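Side-chain contacts in hypothetical sugar ABC-transporter sugar binding protein (Arthrobacter globiformis, PDB 7BVT), which binds cyclic alpha-maltosyl-1,6-maltose and probably hands this cyclic sugar to an ABC transporter for uptake: residues H34-D37 / G38-D42; S263-V266 / G267-A270; Q324-E327 / W328-T332; R357-P360 / Y361-M365. One frame throughout, in Å; residues are numbered along the deposited sequence.

Four short local contacts show how the same helical spacing serves different places in a fold. Each is partly buried. Contact 1 covers the passage from strand 28-34 into helix 38-53, and contact 3 most of helix 322-332; the two touch through Trp36 with Trp328 and Asn40 with Thr332. Contacts 2 and 4 lie on helices 264-271 and 359-363, which pack against each other through Ser263, Val266, Leu358 and Tyr361. Contact 2 alone includes a residue of the glycan pocket, and its chemistry is aromatic and apolar. Contact 3 adds two crowded carboxylates at the surface, contact 1 joins a glycine turn, apolar packing and a bridging water, and contact 4 mixes aliphatic packing with buried polar ends.

Contact 1. Residues H34-D37 / G38-D42; sequences HYWD and GTNAD
Trp36 brings CD1, at the five-membered end of its indole, to 3.8 Å from Asn40 CB. The two side chains cross at about a right angle, and the indole and amide planes stand 81° apart, so the meeting is one of ring carbon with methylene rather than a stack. At its base, Trp36 CB lies 4.0 Å from Ala41 CB. The same methyl also presses on the backbone, 3.3 Å from Trp36 O, and is approached more loosely by CE1 of His34.

Between these side chains the loop after strand 28-34 turns into helix 38-53. Ala41 N donates to Asp37 O (3.1 Å), standing above the carbonyl plane. Gly38 makes the turn with a positive phi of 63°. Upstream of the turn, Trp36 N gives its hydrogen to His34 ND1 at 2.9 Å, lying in the imidazole plane, though the bond is bent (134°). A water accepts from Asp37 N and, weakly, from Asn40 ND2, thereby joining loop to helix at the edge of the indole.

Beyond the turn, Trp36 NE1 is hydrogen-bonded to Glu297, and Trp36 O receives Asn64 ND2. Phe44 meets both the His34 and Trp36 rings.

The imidazole thus serves as an acceptor, consistent with an unprotonated ND1; in a neutral ring the hydrogen would then probably sit on NE2.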
loop_
_atom_site.group_PDB
_atom_site.type_symbol
_atom_site.label_atom_id
_atom_site.label_comp_id
_atom_site.label_asym_id
_atom_site.label_seq_id
_atom_site.Cartn_x
_atom_site.Cartn_y
_atom_site.Cartn_z
ATOM N N HIS A 34 -10.445 -10.205 11.176
ATOM C CA HIS A 34 -9.402 -9.904 10.178
ATOM C C HIS A 34 -9.820 -10.603 8.897
ATOM O O HIS A 34 -10.778 -11.384 8.994
ATOM C CB HIS A 34 -8.048 -10.356 10.634
ATOM C CG HIS A 34 -8.012 -11.833 10.762
ATOM N ND1 HIS A 34 -7.716 -12.637 9.679
ATOM C CD2 HIS A 34 -8.198 -12.627 11.845
ATOM C CE1 HIS A 34 -7.694 -13.903 10.106
ATOM N NE2 HIS A 34 -8.011 -13.945 11.418
ATOM N N TYR A 35 -9.125 -10.353 7.805
ATOM C CA TYR A 35 -9.482 -10.977 6.497
ATOM C C TYR A 35 -8.343 -11.864 6.002
ATOM O O TYR A 35 -8.404 -12.278 4.831
ATOM C CB TYR A 35 -9.957 -9.941 5.459
ATOM C CG TYR A 35 -9.031 -8.781 5.168
ATOM C CD1 TYR A 35 -7.730 -8.975 4.753
ATOM C CD2 TYR A 35 -9.473 -7.479 5.276
ATOM C CE1 TYR A 35 -6.865 -7.912 4.480
ATOM C CE2 TYR A 35 -8.638 -6.410 4.978
ATOM C CZ TYR A 35 -7.336 -6.631 4.581
ATOM O OH TYR A 35 -6.547 -5.542 4.284
ATOM N N TRP A 36 -7.330 -12.143 6.803
ATOM C CA TRP A 36 -6.193 -12.977 6.347
ATOM C C TRP A 36 -6.664 -14.417 6.052
ATOM O O TRP A 36 -7.493 -14.973 6.830
ATOM C CB TRP A 36 -5.053 -12.968 7.361
ATOM C CG TRP A 36 -4.368 -11.635 7.442
ATOM C CD1 TRP A 36 -3.842 -10.889 6.425
ATOM C CD2 TRP A 36 -4.059 -10.918 8.641
ATOM N NE1 TRP A 36 -3.224 -9.772 6.910
ATOM C CE2 TRP A 36 -3.358 -9.748 8.265
ATOM C CE3 TRP A 36 -4.315 -11.141 9.993
ATOM C CZ2 TRP A 36 -2.923 -8.811 9.200
ATOM C CZ3 TRP A 36 -3.852 -10.230 10.914
ATOM C CH2 TRP A 36 -3.197 -9.076 10.514
ATOM N N ASP A 37 -6.022 -14.989 5.038
ATOM C CA ASP A 37 -6.135 -16.408 4.646
ATOM C C ASP A 37 -4.751 -17.039 4.644
ATOM O O ASP A 37 -3.724 -16.345 4.749
ATOM C CB ASP A 37 -6.729 -16.540 3.242
ATOM C CG ASP A 37 -8.134 -15.976 3.121
ATOM O OD1 ASP A 37 -8.924 -16.124 4.088
ATOM O OD2 ASP A 37 -8.429 -15.382 2.065
ATOM N N GLY A 38 -4.720 -18.348 4.449
ATOM C CA GLY A 38 -3.466 -19.006 4.055
ATOM C C GLY A 38 -2.409 -18.861 5.114
ATOM O O GLY A 38 -2.755 -18.968 6.285
ATOM N N THR A 39 -1.170 -18.694 4.666
ATOM C CA THR A 39 0.065 -18.477 5.459
ATOM C C THR A 39 -0.177 -17.358 6.472
ATOM O O THR A 39 0.217 -17.503 7.647
ATOM C CB THR A 39 1.191 -18.149 4.468
ATOM O OG1 THR A 39 1.396 -19.393 3.795
ATOM C CG2 THR A 39 2.446 -17.605 5.121
ATOM N N ASN A 40 -0.752 -16.253 6.004
ATOM C CA ASN A 40 -0.946 -15.036 6.835
ATOM C C ASN A 40 -1.880 -15.379 8.009
ATOM O O ASN A 40 -1.556 -15.004 9.162
ATOM C CB ASN A 40 -1.492 -13.880 6.008
ATOM C CG ASN A 40 -0.442 -13.251 5.106
ATOM O OD1 ASN A 40 0.737 -13.568 5.164
ATOM N ND2 ASN A 40 -0.885 -12.336 4.254
ATOM N N ALA A 41 -2.981 -16.078 7.770
ATOM C CA ALA A 41 -3.941 -16.437 8.817
ATOM C C ALA A 41 -3.291 -17.472 9.746
ATOM O O ALA A 41 -3.439 -17.354 10.986
ATOM C CB ALA A 41 -5.234 -16.905 8.219
ATOM N N ASP A 42 -2.552 -18.440 9.205
ATOM C CA ASP A 42 -1.819 -19.405 10.075
ATOM C C ASP A 42 -0.820 -18.663 10.964
ATOM O O ASP A 42 -0.697 -18.985 12.174
ATOM C CB ASP A 42 -1.031 -20.447 9.268
ATOM C CG ASP A 42 -1.899 -21.392 8.472
ATOM O OD1 ASP A 42 -3.112 -21.471 8.754
ATOM O OD2 ASP A 42 -1.339 -21.995 7.535
HETATM O O HOH W 1 -4.075 -13.036 3.402
#

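Contact 2. Residues S263-V266 / G267-A270; sequences SWMV and GIWA. With GLC (alpha-D-glucopyranose), chain B; GLC (alpha-D-glucopyranose), chain C.
Met265 curls its tip over Trp269, so that the CE methyl forms a bump resting on the flat of the indole. CE is 3.4 Å from Trp269 CE2 and 3.7 Å from the centroid of the five-membered ring, a CH-pi contact displaced toward the rim. The sulfur stands farther above the same ring, completing a Met-aromatic pair. Bends at chi2 (-56°) and chi3 (-63°) fold the methionine forward, one turn on, and bring the methyl down onto the ring.

A second hollow, between Met265 and Trp264, is filled by Ile268. Its CD1 methyl meets SD of Met265 at 4.0 Å and CD1 of Trp264 at 3.7 Å. It touches the tryptophan at the edge, in the ring plane, leaving one face to the sugar. Ile268 and Trp264 run side by side, and below them Ile268 N donates to Trp264 O in a nearly straight bond (174°).

Over that face of Trp264 lies the glucose of chain B, its C2 some 3.8 Å above the plane and its O3 3.5 Å from Trp264 CE3. The glucose of chain C comes obliquely to the far end of the ring, with C1 at 3.6 Å from Trp264 CH2. Asp90, Asn140 and Arg371 hydrogen-bond the sugar. A tryptophan face against one glucose, with the next linked unit at the far end of the ring, here at the start of helix 264-271, is the aromatic platform characteristic of carbohydrate sites in maltodextrin-type solute-binding proteins.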
loop_
_atom_site.group_PDB
_atom_site.type_symbol
_atom_site.label_atom_id
_atom_site.label_comp_id
_atom_site.label_asym_id
_atom_site.label_seq_id
_atom_site.Cartn_x
_atom_site.Cartn_y
_atom_site.Cartn_z
ATOM N N SER A 263 5.058 -5.357 -2.911
ATOM C CA SER A 263 6.105 -6.153 -2.241
ATOM C C SER A 263 5.591 -7.588 -2.044
ATOM O O SER A 263 6.437 -8.502 -1.986
ATOM C CB SER A 263 6.532 -5.519 -0.920
ATOM O OG SER A 263 5.384 -5.272 -0.137
ATOM N N TRP A 264 4.278 -7.798 -1.933
ATOM C CA TRP A 264 3.721 -9.166 -1.774
ATOM C C TRP A 264 4.130 -10.053 -2.953
ATOM O O TRP A 264 4.165 -11.277 -2.759
ATOM C CB TRP A 264 2.205 -9.123 -1.591
ATOM C CG TRP A 264 1.476 -8.501 -2.732
ATOM C CD1 TRP A 264 1.054 -9.136 -3.861
ATOM C CD2 TRP A 264 1.078 -7.130 -2.884
ATOM N NE1 TRP A 264 0.437 -8.261 -4.709
ATOM C CE2 TRP A 264 0.436 -7.019 -4.141
ATOM C CE3 TRP A 264 1.215 -5.985 -2.097
ATOM C CZ2 TRP A 264 -0.064 -5.807 -4.631
ATOM C CZ3 TRP A 264 0.672 -4.810 -2.570
ATOM C CH2 TRP A 264 0.031 -4.724 -3.794
ATOM N N MET A 265 4.362 -9.491 -4.146
ATOM C CA MET A 265 4.730 -10.321 -5.323
ATOM C C MET A 265 6.090 -10.965 -5.119
ATOM O O MET A 265 6.348 -11.993 -5.798
ATOM C CB MET A 265 4.768 -9.476 -6.599
ATOM C CG MET A 265 3.418 -8.985 -6.995
ATOM S SD MET A 265 2.186 -10.282 -7.218
ATOM C CE MET A 265 2.910 -11.177 -8.595
ATOM N N VAL A 266 6.985 -10.395 -4.323
ATOM C CA VAL A 266 8.335 -11.009 -4.124
ATOM C C VAL A 266 8.099 -12.386 -3.522
ATOM O O VAL A 266 8.774 -13.352 -3.946
ATOM C CB VAL A 266 9.253 -10.153 -3.255
ATOM C CG1 VAL A 266 10.563 -10.895 -2.935
ATOM C CG2 VAL A 266 9.520 -8.819 -3.912
ATOM N N GLY A 267 7.192 -12.459 -2.556
ATOM C CA GLY A 267 6.897 -13.695 -1.815
ATOM C C GLY A 267 6.210 -14.703 -2.713
ATOM O O GLY A 267 6.635 -15.870 -2.727
ATOM N N ILE A 268 5.151 -14.290 -3.397
ATOM C CA ILE A 268 4.388 -15.150 -4.338
ATOM C C ILE A 268 5.351 -15.735 -5.376
ATOM O O ILE A 268 5.360 -16.966 -5.547
ATOM C CB ILE A 268 3.233 -14.357 -4.961
ATOM C CG1 ILE A 268 2.214 -13.968 -3.889
ATOM C CG2 ILE A 268 2.600 -15.146 -6.098
ATOM C CD1 ILE A 268 1.380 -12.798 -4.260
ATOM N N TRP A 269 6.222 -14.925 -5.964
ATOM C CA TRP A 269 7.148 -15.381 -7.037
ATOM C C TRP A 269 8.445 -16.018 -6.528
ATOM O O TRP A 269 9.010 -16.837 -7.284
ATOM C CB TRP A 269 7.452 -14.216 -7.970
ATOM C CG TRP A 269 6.320 -13.947 -8.908
ATOM C CD1 TRP A 269 5.106 -14.557 -8.961
ATOM C CD2 TRP A 269 6.296 -12.922 -9.909
ATOM N NE1 TRP A 269 4.333 -14.007 -9.946
ATOM C CE2 TRP A 269 5.038 -12.991 -10.540
ATOM C CE3 TRP A 269 7.233 -11.978 -10.322
ATOM C CZ2 TRP A 269 4.688 -12.148 -11.582
ATOM C CZ3 TRP A 269 6.883 -11.131 -11.351
ATOM C CH2 TRP A 269 5.634 -11.222 -11.962
ATOM N N ALA A 270 9.004 -15.613 -5.389
ATOM C CA ALA A 270 10.339 -16.124 -4.981
ATOM C C ALA A 270 10.218 -17.646 -4.810
ATOM O O ALA A 270 11.223 -18.332 -5.012
ATOM C CB ALA A 270 10.891 -15.415 -3.759
HETATM C C1 GLC B . -3.413 -8.930 -2.637
HETATM C C2 GLC B . -2.339 -8.446 -1.649
HETATM C C3 GLC B . -2.759 -7.122 -1.015
HETATM C C4 GLC B . -3.159 -6.093 -2.064
HETATM C C5 GLC B . -4.238 -6.671 -2.971
HETATM C C6 GLC B . -4.658 -5.763 -4.085
HETATM O O1 GLC B . -4.657 -9.395 -2.045
HETATM O O2 GLC B . -1.932 -9.407 -0.614
HETATM O O3 GLC B . -1.691 -6.634 -0.233
HETATM O O4 GLC B . -3.683 -4.847 -1.496
HETATM O O5 GLC B . -3.712 -7.878 -3.562
HETATM O O6 GLC B . -5.516 -6.451 -5.065
HETATM C C1 GLC C . -2.748 -3.784 -1.769
HETATM C C2 GLC C . -2.666 -2.875 -0.582
HETATM C C3 GLC C . -3.888 -1.994 -0.507
HETATM C C4 GLC C . -4.030 -1.262 -1.851
HETATM C C5 GLC C . -4.197 -2.282 -2.970
HETATM C C6 GLC C . -4.306 -1.579 -4.334
HETATM O O2 GLC C . -2.406 -3.675 0.558
HETATM O O3 GLC C . -3.751 -1.095 0.607
HETATM O O4 GLC C . -5.173 -0.428 -1.877
HETATM O O5 GLC C . -3.037 -3.076 -3.008
HETATM O O6 GLC C . -4.934 -2.482 -5.241
HETATM O O HOH W 2 6.766 -10.437 -0.002
#

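Contact 3. Residues Q324-E327 / W328-T332; sequences QVTE and WSKET
Glu327 swings its carboxylate across the helix surface toward Glu331, bringing the two OE1 atoms to 3.1 Å. Their planes are 74° apart, and both atoms are acceptors; like charges this close would be expected to raise the pKa of one or both. A chi1 of -132°, far from a staggered value, carries Glu327 there. A water donates to Glu327 O at 2.9 Å and weakly to Glu331 OE1, bridging the two residues.

Trp328 points to a different side of the helix. Its CB rests 3.1 Å from Gln324 O, to which Trp328 N also donates. This is the i to i+4 pattern of helix 322-332, with a more exposed acidic side and a buried aromatic one: the indole packs edge-to-face with Trp36 and Phe319. Thr332, in the last turn, sets CG2 over one face of that indole and directs OG1 to Trp328 O at 2.8 Å; OG1 is also bonded to Met334 N.

Lys330 stretches alongside Thr326, CG lying 3.3 Å from Thr326 O and CE 3.9 Å from Thr326 CG2. Its extended chain reaches a cation-pi contact with Trp350. Val325 O accepts both Ser329 N and Ser329 OG (2.7 Å), the two donors arriving from opposite faces of the carbonyl plane.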
loop_
_atom_site.group_PDB
_atom_site.type_symbol
_atom_site.label_atom_id
_atom_site.label_comp_id
_atom_site.label_asym_id
_atom_site.label_seq_id
_atom_site.Cartn_x
_atom_site.Cartn_y
_atom_site.Cartn_z
ATOM N N GLN A 324 8.049 -9.542 17.916
ATOM C CA GLN A 324 6.813 -9.999 17.216
ATOM C C GLN A 324 6.820 -9.467 15.785
ATOM O O GLN A 324 6.575 -10.224 14.858
ATOM C CB GLN A 324 5.560 -9.583 17.990
ATOM C CG GLN A 324 5.214 -10.554 19.108
ATOM C CD GLN A 324 6.222 -10.558 20.231
ATOM O OE1 GLN A 324 7.116 -11.423 20.279
ATOM N NE2 GLN A 324 6.152 -9.566 21.111
ATOM N N VAL A 325 7.102 -8.175 15.616
ATOM C CA VAL A 325 7.071 -7.534 14.287
ATOM C C VAL A 325 8.121 -8.225 13.386
ATOM O O VAL A 325 7.842 -8.492 12.208
ATOM C CB VAL A 325 7.363 -6.030 14.440
ATOM C CG1 VAL A 325 7.817 -5.358 13.137
ATOM C CG2 VAL A 325 6.185 -5.317 15.075
ATOM N N THR A 326 9.299 -8.561 13.925
ATOM C CA THR A 326 10.355 -9.204 13.110
ATOM C C THR A 326 9.862 -10.586 12.696
ATOM O O THR A 326 9.881 -10.919 11.495
ATOM C CB THR A 326 11.651 -9.331 13.909
ATOM O OG1 THR A 326 12.047 -8.024 14.304
ATOM C CG2 THR A 326 12.762 -9.971 13.105
ATOM N N GLU A 327 9.412 -11.387 13.650
ATOM C CA GLU A 327 9.010 -12.785 13.293
ATOM C C GLU A 327 7.804 -12.781 12.365
ATOM O O GLU A 327 7.810 -13.494 11.353
ATOM C CB GLU A 327 8.698 -13.662 14.509
ATOM C CG GLU A 327 9.397 -15.039 14.436
ATOM C CD GLU A 327 8.572 -16.327 14.331
ATOM O OE1 GLU A 327 7.330 -16.302 14.552
ATOM O OE2 GLU A 327 9.187 -17.387 14.041
ATOM N N TRP A 328 6.798 -11.939 12.638
ATOM C CA TRP A 328 5.602 -11.809 11.774
ATOM C C TRP A 328 5.975 -11.414 10.326
ATOM O O TRP A 328 5.409 -12.005 9.368
ATOM C CB TRP A 328 4.702 -10.736 12.407
ATOM C CG TRP A 328 3.559 -10.225 11.598
ATOM C CD1 TRP A 328 3.469 -8.942 11.156
ATOM C CD2 TRP A 328 2.337 -10.868 11.228
ATOM N NE1 TRP A 328 2.291 -8.749 10.514
ATOM C CE2 TRP A 328 1.551 -9.902 10.570
ATOM C CE3 TRP A 328 1.786 -12.148 11.412
ATOM C CZ2 TRP A 328 0.277 -10.165 10.090
ATOM C CZ3 TRP A 328 0.538 -12.419 10.907
ATOM C CH2 TRP A 328 -0.217 -11.436 10.252
ATOM N N SER A 329 6.816 -10.408 10.154
ATOM C CA SER A 329 7.243 -9.916 8.827
ATOM C C SER A 329 7.998 -11.052 8.118
ATOM O O SER A 329 7.663 -11.384 6.972
ATOM C CB SER A 329 8.096 -8.678 8.976
ATOM O OG SER A 329 7.357 -7.648 9.650
ATOM N N LYS A 330 8.933 -11.671 8.829
ATOM C CA LYS A 330 9.751 -12.746 8.205
ATOM C C LYS A 330 8.839 -13.831 7.632
ATOM O O LYS A 330 9.066 -14.276 6.502
ATOM C CB LYS A 330 10.677 -13.424 9.203
ATOM C CG LYS A 330 11.936 -12.666 9.589
ATOM C CD LYS A 330 12.636 -13.501 10.646
ATOM C CE LYS A 330 13.988 -13.027 11.085
ATOM N NZ LYS A 330 14.473 -13.908 12.174
ATOM N N GLU A 331 7.868 -14.266 8.403
ATOM C CA GLU A 331 7.047 -15.437 8.059
ATOM C C GLU A 331 5.943 -15.072 7.082
ATOM O O GLU A 331 5.492 -15.991 6.369
ATOM C CB GLU A 331 6.639 -16.153 9.336
ATOM C CG GLU A 331 5.434 -15.659 10.065
ATOM C CD GLU A 331 5.391 -16.278 11.474
ATOM O OE1 GLU A 331 6.288 -17.104 11.788
ATOM O OE2 GLU A 331 4.505 -15.907 12.296
ATOM N N THR A 332 5.510 -13.807 6.980
ATOM C CA THR A 332 4.409 -13.470 6.046
ATOM C C THR A 332 4.949 -12.834 4.735
ATOM O O THR A 332 4.185 -12.733 3.802
ATOM C CB THR A 332 3.426 -12.489 6.700
ATOM O OG1 THR A 332 4.222 -11.331 6.977
ATOM C CG2 THR A 332 2.757 -13.058 7.939
HETATM O O HOH W 3 9.492 -15.875 11.335
#

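Contact 4. Residues R357-P360 / Y361-M365; sequences RLLP and YVEQM
Leu359 and Glu363 lie one turn apart on the short helix 359-363, the leucine branch point against the carboxylate end of the glutamate. Leu359 CG is 3.9 Å from Glu363 CD, a van der Waals contact, and the glutamate CG lies near Leu359 CD1. On the buried side Leu358 repeats the i to i+4 spacing, its CG at 4.2 Å from Val362 CG2. Tyr361 turns its ring back toward the preceding carbonyls: Arg357 O and Leu358 O both lie at its edge, near the ring plane, the former 3.7 Å from Tyr361 CD2. With CG beside the backbone N (chi1 -71°), the phenol slants back along the chain.

The backbone beneath sets these spacings. Val362 N donates to Leu358 O and Glu363 N to Leu359 O (3.0 Å). Pro360 falls in the opening turn, where, as commonly for proline in a first turn, the missing N-H probably costs no helical bond.

Farther out, Tyr361 and Leu358 pack on Val266 of helix 264-271, which carries Trp264 of the sugar site. Tyr361 OH bonds to Glu261 O, while Gln364 fixes its amide between Leu142 O and Val282 N. Arg357 gives NH1 to Phe277 O, and helix 345-354 covers Leu358, Leu359 and Val362. Toward the end of the turn the backbone hydrogen bond from Gln364 N to Pro360 O is weak, and Gln364 CG sits 3.2 Å from Pro360 O.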
loop_
_atom_site.group_PDB
_atom_site.type_symbol
_atom_site.label_atom_id
_atom_site.label_comp_id
_atom_site.label_asym_id
_atom_site.label_seq_id
_atom_site.Cartn_x
_atom_site.Cartn_y
_atom_site.Cartn_z
ATOM N N ARG A 357 15.532 -9.988 -2.813
ATOM C CA ARG A 357 14.772 -9.088 -3.745
ATOM C C ARG A 357 13.732 -8.276 -2.945
ATOM O O ARG A 357 13.175 -7.343 -3.491
ATOM C CB ARG A 357 14.188 -9.868 -4.906
ATOM C CG ARG A 357 15.317 -10.293 -5.846
ATOM C CD ARG A 357 14.833 -11.233 -6.891
ATOM N NE ARG A 357 14.392 -12.499 -6.329
ATOM C CZ ARG A 357 14.087 -13.554 -7.066
ATOM N NH1 ARG A 357 14.121 -13.472 -8.382
ATOM N NH2 ARG A 357 13.717 -14.690 -6.502
ATOM N N LEU A 358 13.501 -8.595 -1.681
ATOM C CA LEU A 358 12.608 -7.746 -0.859
ATOM C C LEU A 358 13.372 -6.498 -0.405
ATOM O O LEU A 358 12.718 -5.518 -0.020
ATOM C CB LEU A 358 12.090 -8.561 0.330
ATOM C CG LEU A 358 10.849 -7.996 1.010
ATOM C CD1 LEU A 358 9.625 -8.117 0.154
ATOM C CD2 LEU A 358 10.615 -8.700 2.339
ATOM N N LEU A 359 14.702 -6.454 -0.480
ATOM C CA LEU A 359 15.446 -5.378 0.197
ATOM C C LEU A 359 15.020 -4.010 -0.358
ATOM O O LEU A 359 14.850 -3.055 0.388
ATOM C CB LEU A 359 16.972 -5.575 0.095
ATOM C CG LEU A 359 17.796 -4.517 0.814
ATOM C CD1 LEU A 359 17.499 -4.515 2.299
ATOM C CD2 LEU A 359 19.317 -4.681 0.592
ATOM N N PRO A 360 14.861 -3.804 -1.684
ATOM C CA PRO A 360 14.510 -2.464 -2.159
ATOM C C PRO A 360 13.183 -2.014 -1.535
ATOM O O PRO A 360 13.033 -0.837 -1.269
ATOM C CB PRO A 360 14.358 -2.656 -3.666
ATOM C CG PRO A 360 15.370 -3.749 -3.934
ATOM C CD PRO A 360 15.129 -4.739 -2.799
ATOM N N TYR A 361 12.256 -2.938 -1.356
ATOM C CA TYR A 361 10.921 -2.618 -0.778
ATOM C C TYR A 361 11.088 -2.179 0.674
ATOM O O TYR A 361 10.444 -1.229 1.156
ATOM C CB TYR A 361 10.015 -3.825 -0.921
ATOM C CG TYR A 361 9.574 -4.134 -2.325
ATOM C CD1 TYR A 361 8.416 -3.584 -2.839
ATOM C CD2 TYR A 361 10.273 -5.040 -3.117
ATOM C CE1 TYR A 361 7.950 -3.877 -4.096
ATOM C CE2 TYR A 361 9.811 -5.351 -4.383
ATOM C CZ TYR A 361 8.637 -4.785 -4.864
ATOM O OH TYR A 361 8.155 -5.055 -6.102
ATOM N N VAL A 362 11.984 -2.866 1.394
ATOM C CA VAL A 362 12.246 -2.514 2.811
ATOM C C VAL A 362 12.822 -1.105 2.873
ATOM O O VAL A 362 12.387 -0.309 3.703
ATOM C CB VAL A 362 13.152 -3.570 3.465
ATOM C CG1 VAL A 362 13.526 -3.104 4.865
ATOM C CG2 VAL A 362 12.492 -4.949 3.462
ATOM N N GLU A 363 13.795 -0.807 2.013
ATOM C CA GLU A 363 14.519 0.480 2.030
ATOM C C GLU A 363 13.530 1.591 1.654
ATOM O O GLU A 363 13.627 2.675 2.206
ATOM C CB GLU A 363 15.723 0.359 1.089
ATOM C CG GLU A 363 16.778 -0.567 1.683
ATOM C CD GLU A 363 18.051 -0.666 0.857
ATOM O OE1 GLU A 363 19.092 -0.903 1.440
ATOM O OE2 GLU A 363 17.970 -0.522 -0.366
ATOM N N GLN A 364 12.505 1.267 0.870
ATOM C CA GLN A 364 11.546 2.310 0.426
ATOM C C GLN A 364 10.647 2.717 1.590
ATOM O O GLN A 364 9.914 3.695 1.415
ATOM C CB GLN A 364 10.644 1.820 -0.707
ATOM C CG GLN A 364 11.389 1.795 -2.040
ATOM C CD GLN A 364 10.468 1.526 -3.215
ATOM O OE1 GLN A 364 10.623 2.167 -4.271
ATOM N NE2 GLN A 364 9.509 0.593 -3.080
ATOM N N MET A 365 10.606 1.974 2.720
ATOM C CA MET A 365 9.670 2.353 3.812
ATOM C C MET A 365 9.985 3.787 4.254
ATOM O O MET A 365 9.050 4.499 4.568
ATOM C CB MET A 365 9.746 1.372 4.981
ATOM C CG MET A 365 9.113 0.034 4.656
ATOM S SD MET A 365 7.373 0.094 4.321
ATOM C CE MET A 365 6.749 0.611 5.926
#